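Sensor protein (Rhodopseudomonas palustris, PDB 2OOL) senses light through a biliverdin chromophore held in its N-terminal PAS-GAF region, the part present here, and probably relays the signal as a sensor histidine kinase. Local coordinates at residues E132-D137 with E309-C314; F146-V151 with A170-R175. All coordinates share one frame; numbering follows the deposited sequence.

How the interactions relate
From the N terminus the chain first builds the PAS sheet, whose strand 128-134 and the exit from it supply residues 132-137, the first half of interaction 1. It then builds helix 142-157, turns, and returns as helix 162-177; interaction 2 joins the two and closes a short loop. The six-stranded GAF sheet follows before helix 308-332 begins, and residues 309-314 come back to 132-137, closing the long loop of interaction 1. Interaction 2 is thus nested inside interaction 1. Their centres lie about 16 Å apart, yet they touch where Cys314 packs on Val173. Interaction 1 ties PAS to GAF, interaction 2 ties helix to helix, and both reach the second subunit.

Interaction 1: E132-D137 with E309-C314; sequences ELEPRD and EVRQAC
Glu134 and Arg311 approach each other from opposite directions and meet in a two-pronged salt bridge between strand 128-134 of the PAS sheet and the start of helix 308-332 in the GAF domain. Arg311 presents the end of its guanidinium, one nitrogen to each carboxylate oxygen. NH2 reaches Glu134 OE2 at 2.8 Å, on the syn lone pair of that oxygen but tilted from the guanidinium plane. NH1 gives Glu134 OE1 a straighter bond of 3.1 Å with an N-H...O angle of 161°, and this acceptor lies in the guanidinium plane. The two flat groups are twisted 46° apart, and NH1 meets OE1 on its syn side but out of the carboxylate plane. A bend in the arginine chain at chi3 (-42°) turns the guanidinium toward the strand, while Glu134 reaches out extended beyond CG. NH1 also bonds Val306 O, which helps fix the rotation of the group.

At the loop end of the segment two acids come together. Their side chains cross at a slant, Glu309 OE1 lying 3.3 Å from Asp137 CB, with Asp137 OD1 4.2 Å from Glu309 OE1. Asp137 OD1 is held instead by Ser307 OG and rests 3.7 Å from Val310 CG2. A water accepts from Asp137 N at 2.8 Å and donates to Glu309 OE2 at 2.7 Å, linking loop to helix; Arg150 of the second subunit packs on both acids. The buried pair Glu134-Arg311 thus neutralises itself across the PAS-GAF boundary, whereas the acidic pair probably relies on Ser307, the water and the neighbouring arginine to ease its repulsion.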
loop_
_atom_site.group_PDB
_atom_site.type_symbol
_atom_site.label_atom_id
_atom_site.label_comp_id
_atom_site.label_asym_id
_atom_site.label_seq_id
_atom_site.Cartn_x
_atom_site.Cartn_y
_atom_site.Cartn_z
ATOM N N GLU A 132 -8.175 19.923 -10.567
ATOM C CA GLU A 132 -9.232 19.076 -11.039
ATOM C C GLU A 132 -9.910 18.400 -9.843
ATOM O O GLU A 132 -9.237 18.001 -8.920
ATOM C CB GLU A 132 -8.656 18.046 -12.004
ATOM C CG GLU A 132 -8.129 18.651 -13.309
ATOM C CD GLU A 132 -7.468 17.625 -14.204
ATOM O OE1 GLU A 132 -6.326 17.245 -13.906
ATOM O OE2 GLU A 132 -8.088 17.212 -15.201
ATOM N N LEU A 133 -11.235 18.302 -9.889
ATOM C CA LEU A 133 -12.050 17.782 -8.795
ATOM C C LEU A 133 -12.642 16.481 -9.220
ATOM O O LEU A 133 -13.414 16.446 -10.178
ATOM C CB LEU A 133 -13.188 18.776 -8.485
ATOM C CG LEU A 133 -12.825 20.149 -7.966
ATOM C CD1 LEU A 133 -14.084 20.868 -7.501
ATOM C CD2 LEU A 133 -11.793 20.050 -6.881
ATOM N N GLU A 134 -12.236 15.399 -8.572
ATOM C CA GLU A 134 -12.714 14.030 -8.869
ATOM C C GLU A 134 -13.538 13.535 -7.693
ATOM O O GLU A 134 -13.354 14.010 -6.608
ATOM C CB GLU A 134 -11.526 13.038 -9.003
ATOM C CG GLU A 134 -10.809 13.033 -10.340
ATOM C CD GLU A 134 -9.822 11.864 -10.524
ATOM O OE1 GLU A 134 -9.575 11.076 -9.549
ATOM O OE2 GLU A 134 -9.242 11.791 -11.640
ATOM N N PRO A 135 -14.343 12.472 -7.892
ATOM C CA PRO A 135 -14.956 11.820 -6.745
ATOM C C PRO A 135 -13.917 11.203 -5.819
ATOM O O PRO A 135 -12.836 10.801 -6.258
ATOM C CB PRO A 135 -15.825 10.717 -7.362
ATOM C CG PRO A 135 -15.865 10.978 -8.828
ATOM C CD PRO A 135 -14.672 11.814 -9.164
ATOM N N ARG A 136 -14.241 11.118 -4.546
ATOM C CA ARG A 136 -13.304 10.617 -3.567
ATOM C C ARG A 136 -13.205 9.090 -3.529
ATOM O O ARG A 136 -14.097 8.381 -3.980
ATOM C CB ARG A 136 -13.699 11.101 -2.169
ATOM C CG ARG A 136 -13.794 12.613 -2.044
ATOM C CD ARG A 136 -13.692 13.087 -0.604
ATOM N NE ARG A 136 -12.452 12.633 0.013
ATOM C CZ ARG A 136 -12.141 12.794 1.302
ATOM N NH1 ARG A 136 -12.961 13.462 2.135
ATOM N NH2 ARG A 136 -10.980 12.329 1.766
ATOM N N ASP A 137 -12.127 8.619 -2.924
ATOM C CA ASP A 137 -11.947 7.217 -2.686
ATOM C C ASP A 137 -13.015 6.709 -1.720
ATOM O O ASP A 137 -13.269 7.332 -0.680
ATOM C CB ASP A 137 -10.558 6.948 -2.116
ATOM C CG ASP A 137 -10.269 5.464 -1.988
ATOM O OD1 ASP A 137 -9.900 4.820 -3.000
ATOM O OD2 ASP A 137 -10.418 4.950 -0.866
ATOM N N GLU A 309 -6.354 7.363 -5.610
ATOM C CA GLU A 309 -5.486 6.593 -4.755
ATOM C C GLU A 309 -5.360 5.140 -5.263
ATOM O O GLU A 309 -4.277 4.567 -5.188
ATOM C CB GLU A 309 -5.995 6.578 -3.286
ATOM C CG GLU A 309 -6.015 7.945 -2.557
ATOM C CD GLU A 309 -7.368 8.657 -2.633
ATOM O OE1 GLU A 309 -8.068 8.515 -3.668
ATOM O OE2 GLU A 309 -7.733 9.348 -1.641
ATOM N N VAL A 310 -6.441 4.566 -5.793
ATOM C CA VAL A 310 -6.353 3.256 -6.417
ATOM C C VAL A 310 -5.468 3.267 -7.668
ATOM O O VAL A 310 -4.701 2.316 -7.897
ATOM C CB VAL A 310 -7.721 2.625 -6.684
ATOM C CG1 VAL A 310 -7.561 1.292 -7.474
ATOM C CG2 VAL A 310 -8.441 2.334 -5.330
ATOM N N ARG A 311 -5.536 4.347 -8.441
ATOM C CA ARG A 311 -4.679 4.546 -9.608
ATOM C C ARG A 311 -3.239 4.698 -9.207
ATOM O O ARG A 311 -2.371 4.141 -9.886
ATOM C CB ARG A 311 -5.182 5.707 -10.512
ATOM C CG ARG A 311 -6.640 5.451 -10.956
ATOM C CD ARG A 311 -7.204 6.229 -12.128
ATOM N NE ARG A 311 -6.894 7.646 -12.216
ATOM C CZ ARG A 311 -7.600 8.631 -11.642
ATOM N NH1 ARG A 311 -8.630 8.379 -10.830
ATOM N NH2 ARG A 311 -7.257 9.882 -11.853
ATOM N N GLN A 312 -2.950 5.394 -8.103
ATOM C CA GLN A 312 -1.586 5.485 -7.602
ATOM C C GLN A 312 -1.044 4.090 -7.184
ATOM O O GLN A 312 0.177 3.850 -7.256
ATOM C CB GLN A 312 -1.466 6.422 -6.417
ATOM C CG GLN A 312 -1.672 7.905 -6.709
ATOM C CD GLN A 312 -1.564 8.737 -5.440
ATOM O OE1 GLN A 312 -2.325 8.539 -4.459
ATOM N NE2 GLN A 312 -0.603 9.636 -5.427
ATOM N N ALA A 313 -1.940 3.215 -6.716
ATOM C CA ALA A 313 -1.554 1.852 -6.330
ATOM C C ALA A 313 -1.179 1.026 -7.566
ATOM O O ALA A 313 -0.152 0.404 -7.576
ATOM C CB ALA A 313 -2.653 1.166 -5.532
ATOM N N CYS A 314 -2.016 1.051 -8.597
ATOM C CA CYS A 314 -1.704 0.470 -9.892
ATOM C C CYS A 314 -0.367 0.937 -10.467
ATOM O O CYS A 314 0.333 0.150 -11.107
ATOM C CB CYS A 314 -2.838 0.745 -10.902
ATOM S SG CYS A 314 -4.514 0.086 -10.394
HETATM O O HOH W 1 -10.315 10.175 -1.451
#

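Interaction 2: F146-V151 with A170-R175; sequences FRSVRV and ASEVRR
Glu172 reaches across from helix 162-177 to Ser148 on helix 142-157, and its side chain can be followed outward. From CB the chain leaves with CG opposite the backbone N (chi1 173°), toward the other helix, with Ile317 of helix 308-332 against it; a bend at chi2 (76°) then brings CD up to the Ser148 carbonyl. OE2 comes to 2.8 Å from Ser148 OG, although Phe145 O is another acceptor within reach of that one proton. Val149 CG2 lies 3.8 Å from OE2, crossing the carboxylate side chain at about a right angle.

The two helices are antiparallel neighbours in the chain, at 174° and 10.5 Å between axes, and with helix 308-332 they form a helical bundle that meets the second subunit, whose Glu315 pairs with Arg150.

Glu172 OE2 also sits 3.2 Å from Ser148 O, an acceptor facing an acceptor, which would tend to disfavour the charged form, an effect Arg175 probably offsets. OE1, still near Ser148, is met on its anti side by Arg175 NH1, one turn on, in a salt bridge whose modelled length is doubtfully short. A water donates to Glu172 OE1 at 3.0 Å and to Ser148 O at 2.7 Å. With an alanine here in place of Glu172, Ser148 OG would probably lose its partner on the other helix, Arg175 its acidic mate and the water one of its acceptors. Arg175 CD, meanwhile, rests 4.2 Å from Ser148 CB.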
loop_
_atom_site.group_PDB
_atom_site.type_symbol
_atom_site.label_atom_id
_atom_site.label_comp_id
_atom_site.label_asym_id
_atom_site.label_seq_id
_atom_site.Cartn_x
_atom_site.Cartn_y
_atom_site.Cartn_z
ATOM N N PHE A 146 -3.947 -2.375 1.513
ATOM C CA PHE A 146 -2.508 -2.254 1.742
ATOM C C PHE A 146 -1.820 -3.629 1.793
ATOM O O PHE A 146 -0.736 -3.823 1.245
ATOM C CB PHE A 146 -2.200 -1.538 3.053
ATOM C CG PHE A 146 -2.528 -0.066 3.071
ATOM C CD1 PHE A 146 -2.721 0.672 1.916
ATOM C CD2 PHE A 146 -2.617 0.586 4.291
ATOM C CE1 PHE A 146 -3.023 2.034 1.990
ATOM C CE2 PHE A 146 -2.911 1.912 4.371
ATOM C CZ PHE A 146 -3.109 2.654 3.216
ATOM N N ARG A 147 -2.451 -4.571 2.474
ATOM C CA ARG A 147 -1.917 -5.927 2.581
ATOM C C ARG A 147 -1.760 -6.575 1.211
ATOM O O ARG A 147 -0.707 -7.129 0.924
ATOM C CB ARG A 147 -2.834 -6.782 3.489
ATOM C CG ARG A 147 -2.508 -8.245 3.555
ATOM C CD ARG A 147 -3.496 -8.923 4.462
ATOM N NE ARG A 147 -4.824 -9.017 3.857
ATOM C CZ ARG A 147 -5.980 -9.038 4.534
ATOM N NH1 ARG A 147 -6.013 -8.944 5.861
ATOM N NH2 ARG A 147 -7.127 -9.140 3.870
ATOM N N SER A 148 -2.784 -6.457 0.357
ATOM C CA SER A 148 -2.704 -7.051 -0.986
ATOM C C SER A 148 -1.597 -6.400 -1.823
ATOM O O SER A 148 -0.823 -7.102 -2.459
ATOM C CB SER A 148 -4.061 -7.052 -1.745
ATOM O OG SER A 148 -4.469 -5.754 -2.110
ATOM N N VAL A 149 -1.493 -5.068 -1.808
ATOM C CA VAL A 149 -0.382 -4.395 -2.518
ATOM C C VAL A 149 1.007 -4.886 -2.013
ATOM O O VAL A 149 1.892 -5.220 -2.798
ATOM C CB VAL A 149 -0.492 -2.859 -2.470
ATOM C CG1 VAL A 149 0.798 -2.218 -3.005
ATOM C CG2 VAL A 149 -1.714 -2.369 -3.265
ATOM N N ARG A 150 1.160 -5.010 -0.702
ATOM C CA ARG A 150 2.406 -5.498 -0.101
ATOM C C ARG A 150 2.786 -6.944 -0.533
ATOM O O ARG A 150 3.948 -7.205 -0.900
ATOM C CB ARG A 150 2.336 -5.374 1.433
ATOM C CG ARG A 150 3.555 -5.967 2.146
ATOM C CD ARG A 150 3.413 -6.007 3.668
ATOM N NE ARG A 150 2.503 -7.057 4.143
ATOM C CZ ARG A 150 2.790 -8.354 4.187
ATOM N NH1 ARG A 150 1.876 -9.204 4.644
ATOM N NH2 ARG A 150 3.967 -8.818 3.767
ATOM N N VAL A 151 1.840 -7.883 -0.479
ATOM C CA VAL A 151 2.187 -9.261 -0.825
ATOM C C VAL A 151 2.443 -9.370 -2.340
ATOM O O VAL A 151 3.349 -10.056 -2.756
ATOM C CB VAL A 151 1.231 -10.384 -0.209
ATOM C CG1 VAL A 151 0.586 -9.948 1.116
ATOM C CG2 VAL A 151 0.196 -10.942 -1.213
ATOM N N ALA A 170 -1.071 -8.187 -13.249
ATOM C CA ALA A 170 -2.432 -8.051 -13.816
ATOM C C ALA A 170 -3.486 -8.476 -12.832
ATOM O O ALA A 170 -4.511 -7.809 -12.678
ATOM C CB ALA A 170 -2.590 -8.849 -15.130
ATOM N N SER A 171 -3.241 -9.609 -12.179
ATOM C CA SER A 171 -4.185 -10.130 -11.200
ATOM C C SER A 171 -4.338 -9.229 -9.967
ATOM O O SER A 171 -5.440 -9.003 -9.491
ATOM C CB SER A 171 -3.801 -11.579 -10.794
ATOM O OG SER A 171 -2.519 -11.578 -10.190
ATOM N N GLU A 172 -3.258 -8.667 -9.455
ATOM C CA GLU A 172 -3.418 -7.700 -8.353
ATOM C C GLU A 172 -4.155 -6.433 -8.793
ATOM O O GLU A 172 -4.993 -5.906 -8.073
ATOM C CB GLU A 172 -2.074 -7.318 -7.740
ATOM C CG GLU A 172 -2.176 -6.146 -6.675
ATOM C CD GLU A 172 -2.743 -6.607 -5.324
ATOM O OE1 GLU A 172 -2.972 -7.809 -5.140
ATOM O OE2 GLU A 172 -2.928 -5.767 -4.421
ATOM N N VAL A 173 -3.846 -5.940 -9.975
ATOM C CA VAL A 173 -4.563 -4.794 -10.523
ATOM C C VAL A 173 -6.059 -5.102 -10.658
ATOM O O VAL A 173 -6.894 -4.245 -10.372
ATOM C CB VAL A 173 -3.928 -4.286 -11.857
ATOM C CG1 VAL A 173 -4.867 -3.374 -12.629
ATOM C CG2 VAL A 173 -2.627 -3.508 -11.592
ATOM N N ARG A 174 -6.413 -6.326 -11.048
ATOM C CA ARG A 174 -7.819 -6.676 -11.159
ATOM C C ARG A 174 -8.472 -6.717 -9.774
ATOM O O ARG A 174 -9.586 -6.233 -9.598
ATOM C CB ARG A 174 -8.035 -8.017 -11.877
ATOM C CG ARG A 174 -9.475 -8.208 -12.260
ATOM C CD ARG A 174 -9.731 -9.438 -13.162
ATOM N NE ARG A 174 -9.483 -10.735 -12.524
ATOM C CZ ARG A 174 -10.362 -11.422 -11.790
ATOM N NH1 ARG A 174 -11.579 -10.951 -11.540
ATOM N NH2 ARG A 174 -10.016 -12.604 -11.301
ATOM N N ARG A 175 -7.751 -7.278 -8.807
ATOM C CA ARG A 175 -8.171 -7.286 -7.400
ATOM C C ARG A 175 -8.607 -5.919 -6.864
ATOM O O ARG A 175 -9.628 -5.809 -6.190
ATOM C CB ARG A 175 -7.015 -7.767 -6.524
ATOM C CG ARG A 175 -7.429 -8.520 -5.264
ATOM C CD ARG A 175 -6.201 -9.166 -4.618
ATOM N NE ARG A 175 -5.895 -10.477 -5.203
ATOM C CZ ARG A 175 -4.789 -10.828 -5.877
ATOM N NH1 ARG A 175 -3.786 -9.989 -6.074
ATOM N NH2 ARG A 175 -4.679 -12.087 -6.322
HETATM O O HOH W 2 -1.514 -9.607 -3.294
#